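Local coordinates for protein SmhA (Serratia marcescens, PDB 7A27) that is the A component of Smh, a tripartite alpha-pore-forming toxin, and probably acts with its two partner proteins in forming the membrane pore, at residues A[53-64]-A[136-147]. Sequence-based numbering, arbitrary orientation.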
# COMPACT_ATOMS: atom_id res chain seq x y z
N LYS A 53 -24.76 10.44 -11.44
CA LYS A 53 -24.19 9.13 -11.03
C LYS A 53 -22.66 9.22 -11.00
O LYS A 53 -22.06 8.63 -10.07
CB LYS A 53 -24.66 7.98 -11.93
CG LYS A 53 -26.18 7.88 -12.10
CD LYS A 53 -26.77 6.50 -12.36
CE LYS A 53 -26.62 5.58 -11.16
NZ LYS A 53 -27.67 4.53 -11.12
N ILE A 54 -22.06 9.95 -11.96
CA ILE A 54 -20.59 10.19 -12.03
C ILE A 54 -20.16 11.10 -10.87
O ILE A 54 -19.29 10.68 -10.09
CB ILE A 54 -20.16 10.79 -13.39
CG1 ILE A 54 -20.49 9.85 -14.56
CG2 ILE A 54 -18.68 11.15 -13.38
CD1 ILE A 54 -20.38 10.49 -15.93
N LYS A 55 -20.74 12.30 -10.75
CA LYS A 55 -20.44 13.28 -9.67
C LYS A 55 -20.56 12.60 -8.30
O LYS A 55 -19.70 12.87 -7.45
CB LYS A 55 -21.37 14.49 -9.72
CG LYS A 55 -21.07 15.50 -10.82
CD LYS A 55 -22.05 16.66 -10.87
CE LYS A 55 -21.76 17.66 -11.98
NZ LYS A 55 -22.87 18.64 -12.14
N ALA A 56 -21.58 11.76 -8.08
CA ALA A 56 -21.84 11.03 -6.81
C ALA A 56 -20.72 10.02 -6.56
O ALA A 56 -20.27 9.94 -5.41
CB ALA A 56 -23.17 10.33 -6.85
N TYR A 57 -20.32 9.27 -7.59
CA TYR A 57 -19.26 8.24 -7.49
C TYR A 57 -17.91 8.93 -7.26
O TYR A 57 -17.16 8.49 -6.37
CB TYR A 57 -19.24 7.36 -8.74
CG TYR A 57 -18.25 6.22 -8.75
CD1 TYR A 57 -18.24 5.25 -7.75
CD2 TYR A 57 -17.39 6.04 -9.82
CE1 TYR A 57 -17.37 4.18 -7.79
CE2 TYR A 57 -16.51 4.96 -9.88
CZ TYR A 57 -16.51 4.03 -8.86
OH TYR A 57 -15.65 2.97 -8.94
N GLN A 58 -17.62 9.97 -8.03
CA GLN A 58 -16.34 10.71 -7.93
C GLN A 58 -16.22 11.28 -6.51
O GLN A 58 -15.10 11.21 -5.93
CB GLN A 58 -16.25 11.79 -9.01
CG GLN A 58 -14.85 12.35 -9.18
CD GLN A 58 -14.70 13.16 -10.45
OE1 GLN A 58 -15.64 13.79 -10.94
NE2 GLN A 58 -13.48 13.18 -10.96
N ASN A 59 -17.33 11.78 -5.95
CA ASN A 59 -17.38 12.36 -4.59
C ASN A 59 -17.12 11.25 -3.56
O ASN A 59 -16.26 11.43 -2.70
CB ASN A 59 -18.71 13.04 -4.27
CG ASN A 59 -18.62 13.79 -2.96
OD1 ASN A 59 -19.20 13.35 -1.97
ND2 ASN A 59 -17.83 14.85 -2.92
N GLN A 60 -17.83 10.12 -3.68
CA GLN A 60 -17.74 9.01 -2.72
C GLN A 60 -16.32 8.43 -2.72
O GLN A 60 -15.86 8.01 -1.65
CB GLN A 60 -18.90 8.04 -2.99
CG GLN A 60 -19.03 6.92 -1.96
CD GLN A 60 -19.21 7.35 -0.51
OE1 GLN A 60 -18.42 6.98 0.37
NE2 GLN A 60 -20.28 8.11 -0.26
N LEU A 61 -15.60 8.48 -3.85
CA LEU A 61 -14.20 7.98 -3.98
C LEU A 61 -13.22 8.94 -3.29
O LEU A 61 -12.33 8.45 -2.59
CB LEU A 61 -13.81 7.81 -5.45
CG LEU A 61 -14.38 6.58 -6.16
CD1 LEU A 61 -14.11 6.68 -7.65
CD2 LEU A 61 -13.80 5.29 -5.59
N ARG A 62 -13.38 10.25 -3.48
CA ARG A 62 -12.50 11.26 -2.84
C ARG A 62 -12.63 11.14 -1.32
O ARG A 62 -11.59 11.26 -0.65
CB ARG A 62 -12.81 12.66 -3.37
CG ARG A 62 -12.47 12.81 -4.84
CD ARG A 62 -13.16 13.99 -5.48
NE ARG A 62 -12.60 15.26 -5.05
CZ ARG A 62 -11.60 15.88 -5.65
NH1 ARG A 62 -11.00 15.34 -6.70
NH2 ARG A 62 -11.18 17.03 -5.16
N GLN A 63 -13.84 10.88 -0.80
CA GLN A 63 -14.06 10.68 0.66
C GLN A 63 -13.21 9.49 1.12
O GLN A 63 -12.49 9.64 2.10
CB GLN A 63 -15.54 10.45 1.03
CG GLN A 63 -16.45 11.61 0.66
CD GLN A 63 -17.87 11.45 1.16
OE1 GLN A 63 -18.12 10.90 2.21
NE2 GLN A 63 -18.82 11.98 0.42
N GLN A 64 -13.22 8.37 0.39
CA GLN A 64 -12.48 7.15 0.80
C GLN A 64 -10.97 7.33 0.62
O GLN A 64 -10.22 6.71 1.40
CB GLN A 64 -13.02 5.94 0.05
CG GLN A 64 -14.47 5.67 0.40
CD GLN A 64 -14.65 5.64 1.90
OE1 GLN A 64 -13.83 5.09 2.64
NE2 GLN A 64 -15.71 6.27 2.36
N LYS A 136 -13.78 -1.62 5.23
CA LYS A 136 -13.72 -0.72 4.07
C LYS A 136 -13.80 -1.56 2.80
O LYS A 136 -14.60 -1.21 1.91
CB LYS A 136 -12.44 0.12 4.08
CG LYS A 136 -12.45 1.33 5.00
CD LYS A 136 -13.55 2.32 4.59
CE LYS A 136 -13.45 3.71 5.19
NZ LYS A 136 -13.57 3.75 6.67
N ARG A 137 -13.02 -2.63 2.69
CA ARG A 137 -13.04 -3.49 1.48
C ARG A 137 -14.49 -3.86 1.16
O ARG A 137 -14.92 -3.67 0.01
CB ARG A 137 -12.18 -4.73 1.69
CG ARG A 137 -12.27 -5.72 0.54
CD ARG A 137 -11.53 -7.01 0.83
NE ARG A 137 -11.83 -7.99 -0.20
CZ ARG A 137 -11.27 -9.18 -0.30
NH1 ARG A 137 -10.32 -9.54 0.56
NH2 ARG A 137 -11.63 -10.00 -1.27
N GLU A 138 -15.24 -4.32 2.17
CA GLU A 138 -16.63 -4.82 2.02
C GLU A 138 -17.57 -3.69 1.58
O GLU A 138 -18.66 -4.04 1.08
CB GLU A 138 -17.08 -5.54 3.30
CG GLU A 138 -16.39 -6.89 3.47
CD GLU A 138 -16.43 -7.51 4.86
OE1 GLU A 138 -17.30 -7.09 5.66
OE2 GLU A 138 -15.59 -8.42 5.15
N MET A 139 -17.19 -2.42 1.73
CA MET A 139 -18.02 -1.26 1.30
C MET A 139 -17.53 -0.75 -0.07
O MET A 139 -18.37 -0.33 -0.88
CB MET A 139 -18.02 -0.12 2.31
CG MET A 139 -16.92 0.91 2.08
SD MET A 139 -17.39 2.68 2.19
CE MET A 139 -17.52 3.18 0.47
N LEU A 140 -16.22 -0.83 -0.34
CA LEU A 140 -15.61 -0.38 -1.62
C LEU A 140 -15.97 -1.31 -2.78
O LEU A 140 -16.25 -0.76 -3.86
CB LEU A 140 -14.08 -0.32 -1.45
CG LEU A 140 -13.54 0.88 -0.68
CD1 LEU A 140 -12.07 0.70 -0.36
CD2 LEU A 140 -13.74 2.16 -1.48
N GLU A 141 -15.95 -2.64 -2.60
CA GLU A 141 -16.20 -3.60 -3.72
C GLU A 141 -17.58 -3.32 -4.32
O GLU A 141 -17.67 -3.07 -5.52
CB GLU A 141 -15.99 -5.07 -3.32
CG GLU A 141 -14.61 -5.35 -2.75
CD GLU A 141 -14.09 -6.76 -2.93
OE1 GLU A 141 -14.15 -7.58 -1.97
OE2 GLU A 141 -13.50 -6.99 -4.00
N PRO A 142 -18.68 -3.33 -3.53
CA PRO A 142 -20.01 -3.03 -4.05
C PRO A 142 -20.19 -1.63 -4.64
O PRO A 142 -21.03 -1.48 -5.49
CB PRO A 142 -20.92 -3.17 -2.82
CG PRO A 142 -20.17 -4.10 -1.92
CD PRO A 142 -18.73 -3.69 -2.11
N LEU A 143 -19.43 -0.64 -4.15
CA LEU A 143 -19.50 0.76 -4.65
C LEU A 143 -19.00 0.79 -6.09
O LEU A 143 -19.68 1.40 -6.94
CB LEU A 143 -18.63 1.68 -3.78
CG LEU A 143 -18.66 3.17 -4.19
CD1 LEU A 143 -19.92 3.86 -3.68
CD2 LEU A 143 -17.45 3.91 -3.67
N MET A 144 -17.85 0.16 -6.34
CA MET A 144 -17.24 0.06 -7.69
C MET A 144 -18.09 -0.89 -8.55
O MET A 144 -18.35 -0.56 -9.74
CB MET A 144 -15.80 -0.45 -7.60
CG MET A 144 -15.06 -0.36 -8.92
SD MET A 144 -13.33 -0.86 -8.79
CE MET A 144 -13.51 -2.60 -8.37
N GLY A 145 -18.52 -2.01 -7.97
CA GLY A 145 -19.36 -3.00 -8.65
C GLY A 145 -20.61 -2.37 -9.23
O GLY A 145 -20.98 -2.73 -10.36
N ASN A 146 -21.25 -1.46 -8.49
CA ASN A 146 -22.51 -0.78 -8.89
C ASN A 146 -22.22 0.21 -10.02
O ASN A 146 -23.08 0.35 -10.91
CB ASN A 146 -23.19 -0.07 -7.72
CG ASN A 146 -23.84 -1.03 -6.75
OD1 ASN A 146 -24.19 -2.15 -7.10
ND2 ASN A 146 -24.03 -0.57 -5.53
N PHE A 147 -21.08 0.88 -9.99
CA PHE A 147 -20.74 1.89 -11.02
C PHE A 147 -20.40 1.13 -12.31
O PHE A 147 -20.74 1.65 -13.38
CB PHE A 147 -19.66 2.86 -10.55
CG PHE A 147 -19.47 4.03 -11.48
CD1 PHE A 147 -20.44 5.02 -11.57
CD2 PHE A 147 -18.36 4.13 -12.31
CE1 PHE A 147 -20.29 6.08 -12.44
CE2 PHE A 147 -18.21 5.20 -13.18
CZ PHE A 147 -19.17 6.17 -13.25
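In the elongated helical bundle of soluble SmhA, Y57 of helix 48-96 and F147 of helix 104-155 form an offset stack where the two helices run side by side, with ring centroids 4.1 Å apart and planes 18° from parallel. The rings are modelled closer at one edge than carbons can sit, so their exact separation is doubtful. F147 CB sits over the tyrosine face, 3.6 Å from the Y57 centroid and almost on the ring normal, a CH-pi contact; Y57 CB lies in turn over the phenylalanine face. Both rings leave their helices with CG anti to the backbone N (chi1 -177° for Y57, -170° for F147), which carries each across the interface to overlap the other. L61 CD1, from the same helix as Y57, sits over the opposite face of the tyrosine, toward its rim, so the ring has a neighbour on each face, while L143 CG meets its edge in plane, 4.0 Å from Y57 CE1. I54 CG1 reaches the edge of the F147 ring at CZ. The phenol oxygen passes beside M144 and hydrogen-bonds to Q281 of helix 272-299, tying this antiparallel pair to a third helix of the bundle; Y57 and L61 also touch A284 there. The segment axes approach to 11.3 Å, and beyond the rings the gap is bridged by L143, Q60, Q64 and M139. L143 CD1 lies 3.6 Å from Q60 CG. Further along, Q64 CG lies 4.0 Å from L140 CD2 and 3.9 Å from M139 CE. A weak bond from Q64 NE2 to Q60 OE1 links the two amides.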